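Local coordinates for ribosomal-protein-S5-alanine N-acetyltransferase (Vibrio fischeri, PDB 3IGR), which probably acetylates the N-terminal alanine of ribosomal protein uS5, using acetyl-CoA as the acetyl donor, at residues A[37-42]-A[163-168]; A[66-71]-A[87-92]; A[82-87]-A[97-102]; A[134-139]-A[172-177]. All blocks are in the same frame, centred on the assembly; numbering follows the deposited sequence.

Overall arrangement
Contacts 2, 3 and 4 follow the curved mixed sheet of the GNAT fold from strand 68-74 to strand 168-178, and contact 1 sits at its rim. Contacts 2 and 3, centred about 9 Å apart, share Ser-87 and both use strand 79-90. Strands 96-103 and 132-137 link contact 3 to contact 4, with Gly-97 O 2.8 Å from Met-134 N. In GNAT enzymes acetyl-CoA typically enters where this parallel pair splays apart. Contact 1 packs against contact 4, its Ile-165 CD1 lying 3.7 Å from Ile-138 CD1, whereas contacts 1 and 2 are farthest apart, about 22 Å between centres.

Contact 1 (A[37-42]-A[163-168]); sequences WEPKRS and LYINGA
The loop residue Pro-39 runs past Ile-165, with the Pro-39 CA and Ile-165 CA atoms 4.7 Å apart, just where strand 164-165 enters a type I' turn that ends at Ala-168. Ile-165 supplies most of the side-chain contact. With CG1 beside its own backbone N (chi1 -70°), the side chain lies along the loop backbone: CD1 meets Trp-37 O at 3.7 Å, CG2 lies 3.7 Å from Glu-38 O, and CG1 comes within 4.1 Å of Pro-39 N. Its far end continues onto Ile-138 and His-172, so one branched residue joins the loop to the sheet.

Water does the polar work. One molecule accepts from Lys-40 N at 2.9 Å and donates to Tyr-164 O at 2.7 Å; a second donates to Glu-38 O and accepts only weakly from Asn-166 N. Within the loop, Arg-41 NH2 forms a salt bridge with Glu-38 OE2, although the hydrogen bond is bent and weak. A bound sodium ion lies about 4 Å from the Tyr-164 side chain. No direct hydrogen bond crosses between 37-42 and 163-168, which implies that the two segments are held by aliphatic packing of Ile-165 on the loop backbone and by bridging water.

Contact 2 (A[66-71]-A[87-92]); sequences LAFYFV and SNITRF
Ile-89 reaches the edge of the Phe-68 ring where the antiparallel hairpin of strands 68-74 and 79-90, part of the GNAT sheet, frays at its open end. The contact is close: Ile-89 CD1 is 3.5 Å from Phe-68 CD2 and 3.6 Å from Phe-68 CE2, near the ring plane, and the two side chains run at about a right angle. Placing CG1 beside the Ile-89 backbone N (chi1 -68°) sends CD1 to the ring. The same methyl also meets Ala-67 CA at 4.0 Å. Nearer the backbone, Ile-89 CB lies 3.6 Å from Leu-66 O.

Beyond Ser-87 the chain turns a corner at Asn-88, and direct pairing gives way to a water, which donates to Leu-66 O at 2.6 Å and accepts from Ile-89 N at 2.9 Å. The water thus bridges the two backbones where Leu-66 and Ile-89 do not pair directly.

Farther out, Trp-123 meets the Phe-68 ring edge-to-face and Met-124 packs on both Phe-68 and Ile-89, so helix 112-126 closes over this end of the hairpin. The Arg-91 guanidinium is held by two backbone carbonyls, NH1 donating to Gln-128 O and NH2 to Asn-65 O. That grip leaves Arg-91 NH2 beside the Phe-68 ring, near its plane and 4.3 Å from CE2.

Contact 3 (A[82-87]-A[97-102]); sequences GTVSYS and GHVGYS
Ser-102 OG is engaged by two hydroxyls: Thr-83 OG1, at 2.9 Å across the strand pair, and Tyr-26 OH from helix 20-29. Both Thr-83 OG1 (chi1 61°) and Ser-102 OG lie between their own backbone N and carbonyl carbon, a matching choice that brings the two oxygens together on the face shared with Ser-85 and His-98. Thr-83 and Ser-102 also form a hydrogen-bonded backbone pair, as do Ser-85 with Gly-100 and Ser-87 with His-98. The shortest of these bonds, Ser-85 N to Gly-100 O at 2.7 Å, is almost straight (169° at the hydrogen). Between them, in the non-hydrogen-bonded pairs, CA-H groups also approach carbonyls, as when Tyr-86 CA comes 3.1 Å from His-98 O.

On the other face Val-99 is wedged between its cross-strand neighbours. Its CG2, anti to the backbone N, meets Val-84 CG1 at 3.6 Å and Tyr-86 CE1 at 3.5 Å, obliquely to the tyrosine ring, the side chains lying alongside one another. Tyr-86 OH hydrogen-bonds to Thr-120 OG1 of helix 112-126, which ties the far end of the ring to that helix. The end of Tyr-101 leads away from the partner strand, and its OH bonds to Ser-144 OG.

The strands run antiparallel, their directions 159° apart, and build the central hairpin of the GNAT fold, whose second strand, 96-103, borders in relatives the cleft that receives acetyl-CoA.

Contact 4 (A[134-139]-A[172-177]); sequences MAAYIP and HILTSK
Ala-135 and Thr-175 dominate the polar contacts. Ala-135 O accepts two bonds from the same residue: Thr-175 N at 2.8 Å, nearly in line with the carbonyl, and Thr-175 OG1 at 3.0 Å, from well above the carbonyl plane. The hydroxyl gets there because OG1 sits between the backbone N and carbonyl carbon (chi1 77°). In return Ala-135 N donates to Thr-175 O in an almost straight bond (174° at the hydrogen). The next hydrogen-bonded pair, Tyr-137 with Ile-173, is joined in both directions through the backbone.

Ring contacts form the second group. Ile-173 CB rests over one face of the Tyr-137 ring, 3.8 Å from its centroid, in a CH-pi contact, while Thr-175 CG2 approaches the ring edge at CE2 (3.7 Å). Leu-148 and Ala-145 of helix 142-150 also touch this tyrosine. Past the end of the strand, Ile-138 CG1 lies over a face of the His-172 imidazole, 3.9 Å from the ring centroid. Both imidazole nitrogens are buried here without a hydrogen-bonding partner in the model, so the ring is held by van der Waals and CH-pi contacts, probably at some cost in desolvation; Tyr-162 also meets it.

Purely aliphatic contacts are fewer: Ala-136 CB faces Leu-174 CD2 at 4.3 Å, and Pro-139 CG packs on Ile-173 CD1.

Strand 168-178 thus lies between 132-137 and 154-162, antiparallel to both, the strand order characteristic of the C-terminal half of the GNAT fold.

Contact 1 (A[37-42]-A[163-168])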
loop_
_atom_site.group_PDB
_atom_site.type_symbol
_atom_site.label_atom_id
_atom_site.label_comp_id
_atom_site.label_asym_id
_atom_site.label_seq_id
_atom_site.Cartn_x
_atom_site.Cartn_y
_atom_site.Cartn_z
ATOM N N TRP A 37 23.315 7.239 -10.010
ATOM C CA TRP A 37 22.510 7.343 -8.797
ATOM C C TRP A 37 23.275 7.163 -7.475
ATOM O O TRP A 37 22.798 7.562 -6.414
ATOM C CB TRP A 37 21.375 6.335 -8.884
ATOM C CG TRP A 37 20.479 6.570 -10.055
ATOM C CD1 TRP A 37 20.413 5.831 -11.196
ATOM C CD2 TRP A 37 19.520 7.624 -10.203
ATOM N NE1 TRP A 37 19.463 6.346 -12.044
ATOM C CE2 TRP A 37 18.902 7.451 -11.462
ATOM C CE3 TRP A 37 19.127 8.700 -9.396
ATOM C CZ2 TRP A 37 17.897 8.307 -11.931
ATOM C CZ3 TRP A 37 18.128 9.557 -9.863
ATOM C CH2 TRP A 37 17.527 9.351 -11.122
ATOM N N GLU A 38 24.458 6.564 -7.539
ATOM C CA GLU A 38 25.175 6.174 -6.330
ATOM C C GLU A 38 26.629 6.626 -6.371
ATOM O O GLU A 38 27.148 6.899 -7.434
ATOM C CB GLU A 38 25.052 4.660 -6.113
ATOM C CG GLU A 38 23.649 4.239 -5.613
ATOM C CD GLU A 38 23.501 2.737 -5.445
ATOM O OE1 GLU A 38 22.380 2.280 -5.134
ATOM O OE2 GLU A 38 24.504 2.014 -5.632
ATOM N N PRO A 39 27.291 6.722 -5.209
ATOM C CA PRO A 39 28.697 7.145 -5.245
ATOM C C PRO A 39 29.571 6.205 -6.074
ATOM O O PRO A 39 29.257 5.013 -6.185
ATOM C CB PRO A 39 29.109 7.083 -3.775
ATOM C CG PRO A 39 27.824 7.289 -3.015
ATOM C CD PRO A 39 26.790 6.570 -3.827
ATOM N N LYS A 40 30.622 6.754 -6.687
ATOM C CA LYS A 40 31.670 5.964 -7.372
ATOM C C LYS A 40 32.079 4.777 -6.500
ATOM O O LYS A 40 32.299 4.936 -5.288
ATOM C CB LYS A 40 32.907 6.846 -7.638
ATOM C CG LYS A 40 34.047 6.169 -8.396
ATOM C CD LYS A 40 35.266 7.086 -8.550
ATOM C CE LYS A 40 36.389 6.387 -9.333
ATOM N NZ LYS A 40 37.646 7.230 -9.347
ATOM N N ARG A 41 32.175 3.602 -7.110
ATOM C CA ARG A 41 32.672 2.420 -6.402
ATOM C C ARG A 41 34.030 1.995 -6.897
ATOM O O ARG A 41 34.363 2.172 -8.078
ATOM C CB ARG A 41 31.701 1.243 -6.488
ATOM C CG ARG A 41 30.615 1.269 -5.439
ATOM C CD ARG A 41 29.415 2.007 -5.965
ATOM N NE ARG A 41 28.165 1.670 -5.296
ATOM C CZ ARG A 41 27.745 2.173 -4.134
ATOM N NH1 ARG A 41 28.482 3.038 -3.446
ATOM N NH2 ARG A 41 26.569 1.791 -3.654
ATOM N N SER A 42 34.829 1.460 -5.978
ATOM C CA SER A 42 36.119 0.856 -6.329
ATOM C C SER A 42 35.923 -0.406 -7.182
ATOM O O SER A 42 34.799 -0.937 -7.287
ATOM C CB SER A 42 36.863 0.492 -5.047
ATOM O OG SER A 42 36.177 -0.581 -4.405
ATOM N N LEU A 163 25.628 14.560 -1.149
ATOM C CA LEU A 163 26.513 13.459 -1.494
ATOM C C LEU A 163 27.122 13.673 -2.866
ATOM O O LEU A 163 26.469 14.204 -3.779
ATOM C CB LEU A 163 25.749 12.141 -1.525
ATOM C CG LEU A 163 25.689 11.365 -0.233
ATOM C CD1 LEU A 163 24.659 10.213 -0.335
ATOM C CD2 LEU A 163 27.095 10.835 0.049
ATOM N N TYR A 164 28.366 13.243 -3.009
ATOM C CA TYR A 164 29.106 13.466 -4.253
ATOM C C TYR A 164 28.882 12.257 -5.131
ATOM O O TYR A 164 29.277 11.149 -4.794
ATOM C CB TYR A 164 30.592 13.677 -3.958
ATOM C CG TYR A 164 31.371 14.292 -5.109
ATOM C CD1 TYR A 164 31.340 15.669 -5.337
ATOM C CD2 TYR A 164 32.108 13.492 -5.978
ATOM C CE1 TYR A 164 32.054 16.256 -6.399
ATOM C CE2 TYR A 164 32.826 14.064 -7.065
ATOM C CZ TYR A 164 32.795 15.437 -7.257
ATOM O OH TYR A 164 33.506 16.003 -8.296
ATOM N N ILE A 165 28.165 12.468 -6.225
ATOM C CA ILE A 165 27.718 11.379 -7.065
ATOM C C ILE A 165 28.039 11.708 -8.515
ATOM O O ILE A 165 27.643 12.767 -9.002
ATOM C CB ILE A 165 26.194 11.139 -6.889
ATOM C CG1 ILE A 165 25.907 10.557 -5.494
ATOM C CG2 ILE A 165 25.670 10.216 -7.993
ATOM C CD1 ILE A 165 24.440 10.570 -5.075
ATOM N N ASN A 166 28.759 10.812 -9.205
ATOM C CA ASN A 166 28.986 10.974 -10.651
ATOM C C ASN A 166 29.545 12.375 -10.963
ATOM O O ASN A 166 29.075 13.041 -11.869
ATOM C CB ASN A 166 27.672 10.719 -11.441
ATOM C CG ASN A 166 27.914 10.483 -12.925
ATOM O OD1 ASN A 166 28.977 10.019 -13.324
ATOM N ND2 ASN A 166 26.915 10.780 -13.745
ATOM N N GLY A 167 30.502 12.832 -10.151
ATOM C CA GLY A 167 31.220 14.085 -10.408
ATOM C C GLY A 167 30.556 15.388 -9.975
ATOM O O GLY A 167 30.976 16.463 -10.422
ATOM N N ALA A 168 29.530 15.306 -9.128
ATOM C CA ALA A 168 28.850 16.508 -8.598
ATOM C C ALA A 168 28.150 16.261 -7.258
ATOM O O ALA A 168 27.716 15.145 -6.971
ATOM C CB ALA A 168 27.830 17.051 -9.618
HETATM O O HOH W 1 28.755 7.709 -9.180
HETATM O O HOH W 2 30.745 9.687 -6.595
#

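Contact 2 (A[66-71]-A[87-92])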
loop_
_atom_site.group_PDB
_atom_site.type_symbol
_atom_site.label_atom_id
_atom_site.label_comp_id
_atom_site.label_asym_id
_atom_site.label_seq_id
_atom_site.Cartn_x
_atom_site.Cartn_y
_atom_site.Cartn_z
ATOM N N LEU A 66 24.873 -4.632 14.917
ATOM C CA LEU A 66 25.399 -3.333 14.520
ATOM C C LEU A 66 25.034 -2.934 13.100
ATOM O O LEU A 66 25.153 -1.769 12.734
ATOM C CB LEU A 66 26.924 -3.334 14.650
ATOM C CG LEU A 66 27.513 -2.905 15.995
ATOM C CD1 LEU A 66 29.014 -3.219 16.068
ATOM C CD2 LEU A 66 27.251 -1.415 16.246
ATOM N N ALA A 67 24.633 -3.907 12.285
ATOM C CA ALA A 67 24.286 -3.646 10.889
ATOM C C ALA A 67 23.550 -4.842 10.305
ATOM O O ALA A 67 23.763 -5.973 10.726
ATOM C CB ALA A 67 25.539 -3.340 10.056
ATOM N N PHE A 68 22.683 -4.586 9.339
ATOM C CA PHE A 68 21.827 -5.635 8.787
ATOM C C PHE A 68 21.758 -5.400 7.285
ATOM O O PHE A 68 21.121 -4.446 6.800
ATOM C CB PHE A 68 20.438 -5.615 9.456
ATOM C CG PHE A 68 20.501 -5.707 10.970
ATOM C CD1 PHE A 68 20.599 -6.947 11.608
ATOM C CD2 PHE A 68 20.518 -4.562 11.752
ATOM C CE1 PHE A 68 20.687 -7.033 12.995
ATOM C CE2 PHE A 68 20.609 -4.639 13.151
ATOM C CZ PHE A 68 20.697 -5.868 13.767
ATOM N N TYR A 69 22.487 -6.227 6.549
ATOM C CA TYR A 69 22.546 -6.062 5.116
ATOM C C TYR A 69 21.697 -7.174 4.524
ATOM O O TYR A 69 22.076 -8.340 4.597
ATOM C CB TYR A 69 23.997 -6.130 4.633
ATOM C CG TYR A 69 24.188 -5.680 3.210
ATOM C CD1 TYR A 69 24.872 -4.502 2.925
ATOM C CD2 TYR A 69 23.673 -6.430 2.138
ATOM C CE1 TYR A 69 25.052 -4.080 1.616
ATOM C CE2 TYR A 69 23.845 -6.016 0.828
ATOM C CZ TYR A 69 24.547 -4.843 0.572
ATOM O OH TYR A 69 24.725 -4.417 -0.726
ATOM N N PHE A 70 20.530 -6.820 3.991
ATOM C CA PHE A 70 19.638 -7.810 3.390
ATOM C C PHE A 70 19.810 -7.900 1.882
ATOM O O PHE A 70 20.063 -6.889 1.216
ATOM C CB PHE A 70 18.184 -7.450 3.638
ATOM C CG PHE A 70 17.740 -7.587 5.064
ATOM C CD1 PHE A 70 17.141 -8.773 5.506
ATOM C CD2 PHE A 70 17.869 -6.511 5.945
ATOM C CE1 PHE A 70 16.694 -8.899 6.817
ATOM C CE2 PHE A 70 17.444 -6.624 7.270
ATOM C CZ PHE A 70 16.843 -7.819 7.707
ATOM N N VAL A 71 19.632 -9.100 1.348
ATOM C CA VAL A 71 19.517 -9.288 -0.109
ATOM C C VAL A 71 18.110 -9.786 -0.493
ATOM O O VAL A 71 17.423 -10.437 0.310
ATOM C CB VAL A 71 20.594 -10.240 -0.684
ATOM C CG1 VAL A 71 21.986 -9.581 -0.617
ATOM C CG2 VAL A 71 20.595 -11.611 0.010
ATOM N N SER A 87 22.362 0.585 8.053
ATOM C CA SER A 87 23.705 0.929 8.479
ATOM C C SER A 87 23.671 2.160 9.366
ATOM O O SER A 87 22.622 2.799 9.519
ATOM C CB SER A 87 24.563 1.240 7.257
ATOM O OG SER A 87 24.036 2.375 6.588
ATOM N N ASN A 88 24.816 2.495 9.947
ATOM C CA ASN A 88 24.913 3.702 10.742
ATOM C C ASN A 88 23.941 3.556 11.911
ATOM O O ASN A 88 23.207 4.481 12.244
ATOM C CB ASN A 88 24.463 4.866 9.862
ATOM C CG ASN A 88 25.413 5.987 9.855
ATOM O OD1 ASN A 88 26.183 6.149 8.893
ATOM N ND2 ASN A 88 25.387 6.795 10.908
ATOM N N ILE A 89 23.898 2.369 12.501
ATOM C CA ILE A 89 22.971 2.120 13.580
ATOM C C ILE A 89 23.530 2.638 14.910
ATOM O O ILE A 89 24.674 2.349 15.258
ATOM C CB ILE A 89 22.622 0.631 13.657
ATOM C CG1 ILE A 89 21.792 0.233 12.422
ATOM C CG2 ILE A 89 21.888 0.307 14.959
ATOM C CD1 ILE A 89 21.468 -1.257 12.357
ATOM N N THR A 90 22.714 3.421 15.626
ATOM C CA THR A 90 23.064 3.900 16.956
ATOM C C THR A 90 21.972 3.471 17.925
ATOM O O THR A 90 20.789 3.527 17.597
ATOM C CB THR A 90 23.201 5.440 16.969
ATOM O OG1 THR A 90 24.141 5.833 15.965
ATOM C CG2 THR A 90 23.687 5.959 18.318
ATOM N N ARG A 91 22.376 3.037 19.114
ATOM C CA ARG A 91 21.436 2.675 20.149
ATOM C C ARG A 91 21.255 3.923 20.997
ATOM O O ARG A 91 21.166 5.010 20.424
ATOM C CB ARG A 91 21.944 1.445 20.921
ATOM C CG ARG A 91 22.183 0.248 19.999
ATOM C CD ARG A 91 20.874 -0.113 19.267
ATOM N NE ARG A 91 21.045 -1.246 18.358
ATOM C CZ ARG A 91 20.056 -2.010 17.890
ATOM N NH1 ARG A 91 18.783 -1.790 18.244
ATOM N NH2 ARG A 91 20.352 -3.019 17.079
ATOM N N PHE A 92 21.166 3.807 22.325
ATOM C CA PHE A 92 21.010 5.008 23.150
ATOM C C PHE A 92 22.047 6.047 22.697
ATOM O O PHE A 92 23.209 5.696 22.520
ATOM C CB PHE A 92 21.172 4.690 24.646
ATOM C CG PHE A 92 21.146 5.918 25.527
ATOM C CD1 PHE A 92 19.937 6.468 25.948
ATOM C CD2 PHE A 92 22.339 6.543 25.911
ATOM C CE1 PHE A 92 19.912 7.638 26.761
ATOM C CE2 PHE A 92 22.327 7.695 26.729
ATOM C CZ PHE A 92 21.108 8.254 27.141
HETATM O O HOH W 3 26.055 0.553 11.977
#

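Contact 3 (A[82-87]-A[97-102])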
loop_
_atom_site.group_PDB
_atom_site.type_symbol
_atom_site.label_atom_id
_atom_site.label_comp_id
_atom_site.label_asym_id
_atom_site.label_seq_id
_atom_site.Cartn_x
_atom_site.Cartn_y
_atom_site.Cartn_z
ATOM N N GLY A 82 18.323 -7.517 -5.598
ATOM C CA GLY A 82 18.095 -6.313 -4.793
ATOM C C GLY A 82 18.787 -6.399 -3.454
ATOM O O GLY A 82 19.234 -7.476 -3.047
ATOM N N THR A 83 18.882 -5.250 -2.779
ATOM C CA THR A 83 19.516 -5.154 -1.479
ATOM C C THR A 83 18.734 -4.150 -0.638
ATOM O O THR A 83 18.118 -3.223 -1.174
ATOM C CB THR A 83 20.995 -4.645 -1.573
ATOM O OG1 THR A 83 21.001 -3.344 -2.155
ATOM C CG2 THR A 83 21.892 -5.581 -2.404
ATOM N N VAL A 84 18.739 -4.349 0.669
ATOM C CA VAL A 84 18.195 -3.353 1.603
ATOM C C VAL A 84 19.186 -3.356 2.736
ATOM O O VAL A 84 19.359 -4.377 3.403
ATOM C CB VAL A 84 16.756 -3.688 2.118
ATOM C CG1 VAL A 84 16.216 -2.565 2.992
ATOM C CG2 VAL A 84 15.776 -3.905 0.942
ATOM N N SER A 85 19.869 -2.231 2.931
ATOM C CA SER A 85 20.978 -2.182 3.885
ATOM C C SER A 85 20.669 -1.209 5.007
ATOM O O SER A 85 20.423 -0.036 4.751
ATOM C CB SER A 85 22.258 -1.755 3.178
ATOM O OG SER A 85 23.288 -1.529 4.130
ATOM N N TYR A 86 20.683 -1.699 6.245
ATOM C CA TYR A 86 20.519 -0.843 7.433
ATOM C C TYR A 86 21.903 -0.662 8.041
ATOM O O TYR A 86 22.547 -1.637 8.448
ATOM C CB TYR A 86 19.536 -1.453 8.436
ATOM C CG TYR A 86 18.162 -1.595 7.842
ATOM C CD1 TYR A 86 17.246 -0.550 7.910
ATOM C CD2 TYR A 86 17.795 -2.757 7.144
ATOM C CE1 TYR A 86 15.983 -0.672 7.343
ATOM C CE2 TYR A 86 16.531 -2.882 6.567
ATOM C CZ TYR A 86 15.638 -1.828 6.672
ATOM O OH TYR A 86 14.412 -1.910 6.093
ATOM N N SER A 87 22.362 0.585 8.053
ATOM C CA SER A 87 23.705 0.929 8.479
ATOM C C SER A 87 23.671 2.160 9.366
ATOM O O SER A 87 22.622 2.799 9.519
ATOM C CB SER A 87 24.563 1.240 7.257
ATOM O OG SER A 87 24.036 2.375 6.588
ATOM N N GLY A 97 18.829 4.314 12.581
ATOM C CA GLY A 97 19.698 3.816 11.524
ATOM C C GLY A 97 19.282 4.321 10.162
ATOM O O GLY A 97 18.197 4.894 9.995
ATOM N N HIS A 98 20.165 4.103 9.206
ATOM C CA HIS A 98 19.975 4.516 7.834
ATOM C C HIS A 98 19.623 3.306 6.987
ATOM O O HIS A 98 20.233 2.245 7.126
ATOM C CB HIS A 98 21.259 5.168 7.311
ATOM C CG HIS A 98 21.173 5.617 5.890
ATOM N ND1 HIS A 98 20.735 6.875 5.531
ATOM C CD2 HIS A 98 21.461 4.972 4.732
ATOM C CE1 HIS A 98 20.770 6.991 4.212
ATOM N NE2 HIS A 98 21.205 5.851 3.705
ATOM N N VAL A 99 18.640 3.477 6.112
ATOM C CA VAL A 99 18.301 2.467 5.124
ATOM C C VAL A 99 18.723 2.952 3.735
ATOM O O VAL A 99 18.464 4.111 3.348
ATOM C CB VAL A 99 16.785 2.069 5.152
ATOM C CG1 VAL A 99 15.857 3.254 4.836
ATOM C CG2 VAL A 99 16.522 0.866 4.198
ATOM N N GLY A 100 19.381 2.063 3.003
ATOM C CA GLY A 100 19.699 2.287 1.577
ATOM C C GLY A 100 19.306 1.024 0.826
ATOM O O GLY A 100 19.448 -0.079 1.358
ATOM N N TYR A 101 18.814 1.159 -0.395
ATOM C CA TYR A 101 18.320 -0.022 -1.133
ATOM C C TYR A 101 18.576 0.120 -2.622
ATOM O O TYR A 101 18.764 1.225 -3.130
ATOM C CB TYR A 101 16.813 -0.267 -0.897
ATOM C CG TYR A 101 16.000 1.002 -0.959
ATOM C CD1 TYR A 101 15.669 1.674 0.208
ATOM C CD2 TYR A 101 15.594 1.551 -2.186
ATOM C CE1 TYR A 101 14.962 2.850 0.178
ATOM C CE2 TYR A 101 14.877 2.721 -2.235
ATOM C CZ TYR A 101 14.564 3.367 -1.043
ATOM O OH TYR A 101 13.864 4.538 -1.038
ATOM N N SER A 102 18.552 -1.012 -3.316
ATOM C CA SER A 102 18.672 -1.019 -4.759
ATOM C C SER A 102 17.923 -2.224 -5.302
ATOM O O SER A 102 17.653 -3.195 -4.574
ATOM C CB SER A 102 20.155 -1.061 -5.190
ATOM O OG SER A 102 20.759 -2.291 -4.816
#

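Contact 4 (A[134-139]-A[172-177])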
loop_
_atom_site.group_PDB
_atom_site.type_symbol
_atom_site.label_atom_id
_atom_site.label_comp_id
_atom_site.label_asym_id
_atom_site.label_seq_id
_atom_site.Cartn_x
_atom_site.Cartn_y
_atom_site.Cartn_z
HETATM N N MSE A 134 16.051 6.417 8.922
HETATM C CA MSE A 134 16.307 7.533 8.052
HETATM C C MSE A 134 16.568 7.074 6.614
HETATM O O MSE A 134 17.215 6.116 6.393
HETATM C CB MSE A 134 17.524 8.315 8.543
HETATM C CG MSE A 134 17.303 9.220 9.743
HETATM SE SE MSE A 134 18.898 9.938 10.687
HETATM C CE MSE A 134 20.072 8.477 10.550
ATOM N N ALA A 135 16.055 7.808 5.659
ATOM C CA ALA A 135 16.302 7.582 4.238
ATOM C C ALA A 135 16.439 8.943 3.581
ATOM O O ALA A 135 15.784 9.905 4.012
ATOM C CB ALA A 135 15.157 6.803 3.589
ATOM N N ALA A 136 17.309 9.020 2.573
ATOM C CA ALA A 136 17.579 10.246 1.839
ATOM C C ALA A 136 17.637 9.905 0.346
ATOM O O ALA A 136 18.211 8.889 -0.039
ATOM C CB ALA A 136 18.896 10.837 2.280
ATOM N N TYR A 137 17.053 10.755 -0.486
ATOM C CA TYR A 137 16.970 10.475 -1.922
ATOM C C TYR A 137 17.128 11.744 -2.742
ATOM O O TYR A 137 16.714 12.839 -2.315
ATOM C CB TYR A 137 15.654 9.759 -2.262
ATOM C CG TYR A 137 14.393 10.589 -2.108
ATOM C CD1 TYR A 137 13.862 11.296 -3.196
ATOM C CD2 TYR A 137 13.706 10.641 -0.885
ATOM C CE1 TYR A 137 12.694 12.040 -3.078
ATOM C CE2 TYR A 137 12.521 11.387 -0.754
ATOM C CZ TYR A 137 12.028 12.078 -1.846
ATOM O OH TYR A 137 10.886 12.825 -1.718
ATOM N N ILE A 138 17.729 11.596 -3.921
ATOM C CA ILE A 138 17.863 12.709 -4.854
ATOM C C ILE A 138 16.440 13.051 -5.368
ATOM O O ILE A 138 15.707 12.151 -5.790
ATOM C CB ILE A 138 18.809 12.343 -6.039
ATOM C CG1 ILE A 138 20.241 12.086 -5.548
ATOM C CG2 ILE A 138 18.794 13.456 -7.124
ATOM C CD1 ILE A 138 21.090 11.174 -6.472
ATOM N N PRO A 139 16.049 14.339 -5.341
ATOM C CA PRO A 139 14.654 14.655 -5.678
ATOM C C PRO A 139 14.175 14.089 -7.018
ATOM O O PRO A 139 13.007 13.736 -7.131
ATOM C CB PRO A 139 14.620 16.196 -5.708
ATOM C CG PRO A 139 15.747 16.623 -4.861
ATOM C CD PRO A 139 16.817 15.544 -4.985
ATOM N N HIS A 172 19.631 16.217 -1.587
ATOM C CA HIS A 172 18.832 15.069 -1.162
ATOM C C HIS A 172 17.710 15.494 -0.254
ATOM O O HIS A 172 17.905 16.361 0.615
ATOM C CB HIS A 172 19.671 14.076 -0.365
ATOM C CG HIS A 172 20.571 13.232 -1.206
ATOM N ND1 HIS A 172 20.520 11.858 -1.200
ATOM C CD2 HIS A 172 21.567 13.568 -2.057
ATOM C CE1 HIS A 172 21.445 11.377 -2.010
ATOM N NE2 HIS A 172 22.101 12.396 -2.537
ATOM N N ILE A 173 16.552 14.862 -0.437
ATOM C CA ILE A 173 15.437 15.000 0.485
ATOM C C ILE A 173 15.706 14.135 1.702
ATOM O O ILE A 173 16.092 12.985 1.560
ATOM C CB ILE A 173 14.089 14.576 -0.174
ATOM C CG1 ILE A 173 13.847 15.346 -1.482
ATOM C CG2 ILE A 173 12.938 14.754 0.795
ATOM C CD1 ILE A 173 13.744 16.860 -1.326
ATOM N N LEU A 174 15.529 14.681 2.894
ATOM C CA LEU A 174 15.700 13.881 4.107
ATOM C C LEU A 174 14.329 13.412 4.573
ATOM O O LEU A 174 13.390 14.206 4.676
ATOM C CB LEU A 174 16.395 14.683 5.223
ATOM C CG LEU A 174 17.646 15.487 4.817
ATOM C CD1 LEU A 174 18.045 16.474 5.891
ATOM C CD2 LEU A 174 18.785 14.554 4.478
ATOM N N THR A 175 14.216 12.123 4.842
ATOM C CA THR A 175 12.950 11.555 5.295
ATOM C C THR A 175 13.178 10.587 6.440
ATOM O O THR A 175 14.305 10.087 6.643
ATOM C CB THR A 175 12.178 10.818 4.149
ATOM O OG1 THR A 175 12.777 9.535 3.893
ATOM C CG2 THR A 175 12.162 11.631 2.871
ATOM N N SER A 176 12.122 10.314 7.204
ATOM C CA SER A 176 12.247 9.319 8.253
ATOM C C SER A 176 10.926 8.631 8.543
ATOM O O SER A 176 9.859 9.125 8.189
ATOM C CB SER A 176 12.800 9.950 9.532
ATOM O OG SER A 176 11.772 10.691 10.149
ATOM N N LYS A 177 11.015 7.465 9.164
ATOM C CA LYS A 177 9.862 6.821 9.747
ATOM C C LYS A 177 10.187 6.543 11.219
ATOM O O LYS A 177 11.273 6.048 11.530
ATOM C CB LYS A 177 9.560 5.518 9.010
ATOM C CG LYS A 177 8.191 4.938 9.355
ATOM C CD LYS A 177 7.892 3.696 8.521
ATOM C CE LYS A 177 6.478 3.208 8.825
ATOM N NZ LYS A 177 6.005 2.218 7.823
#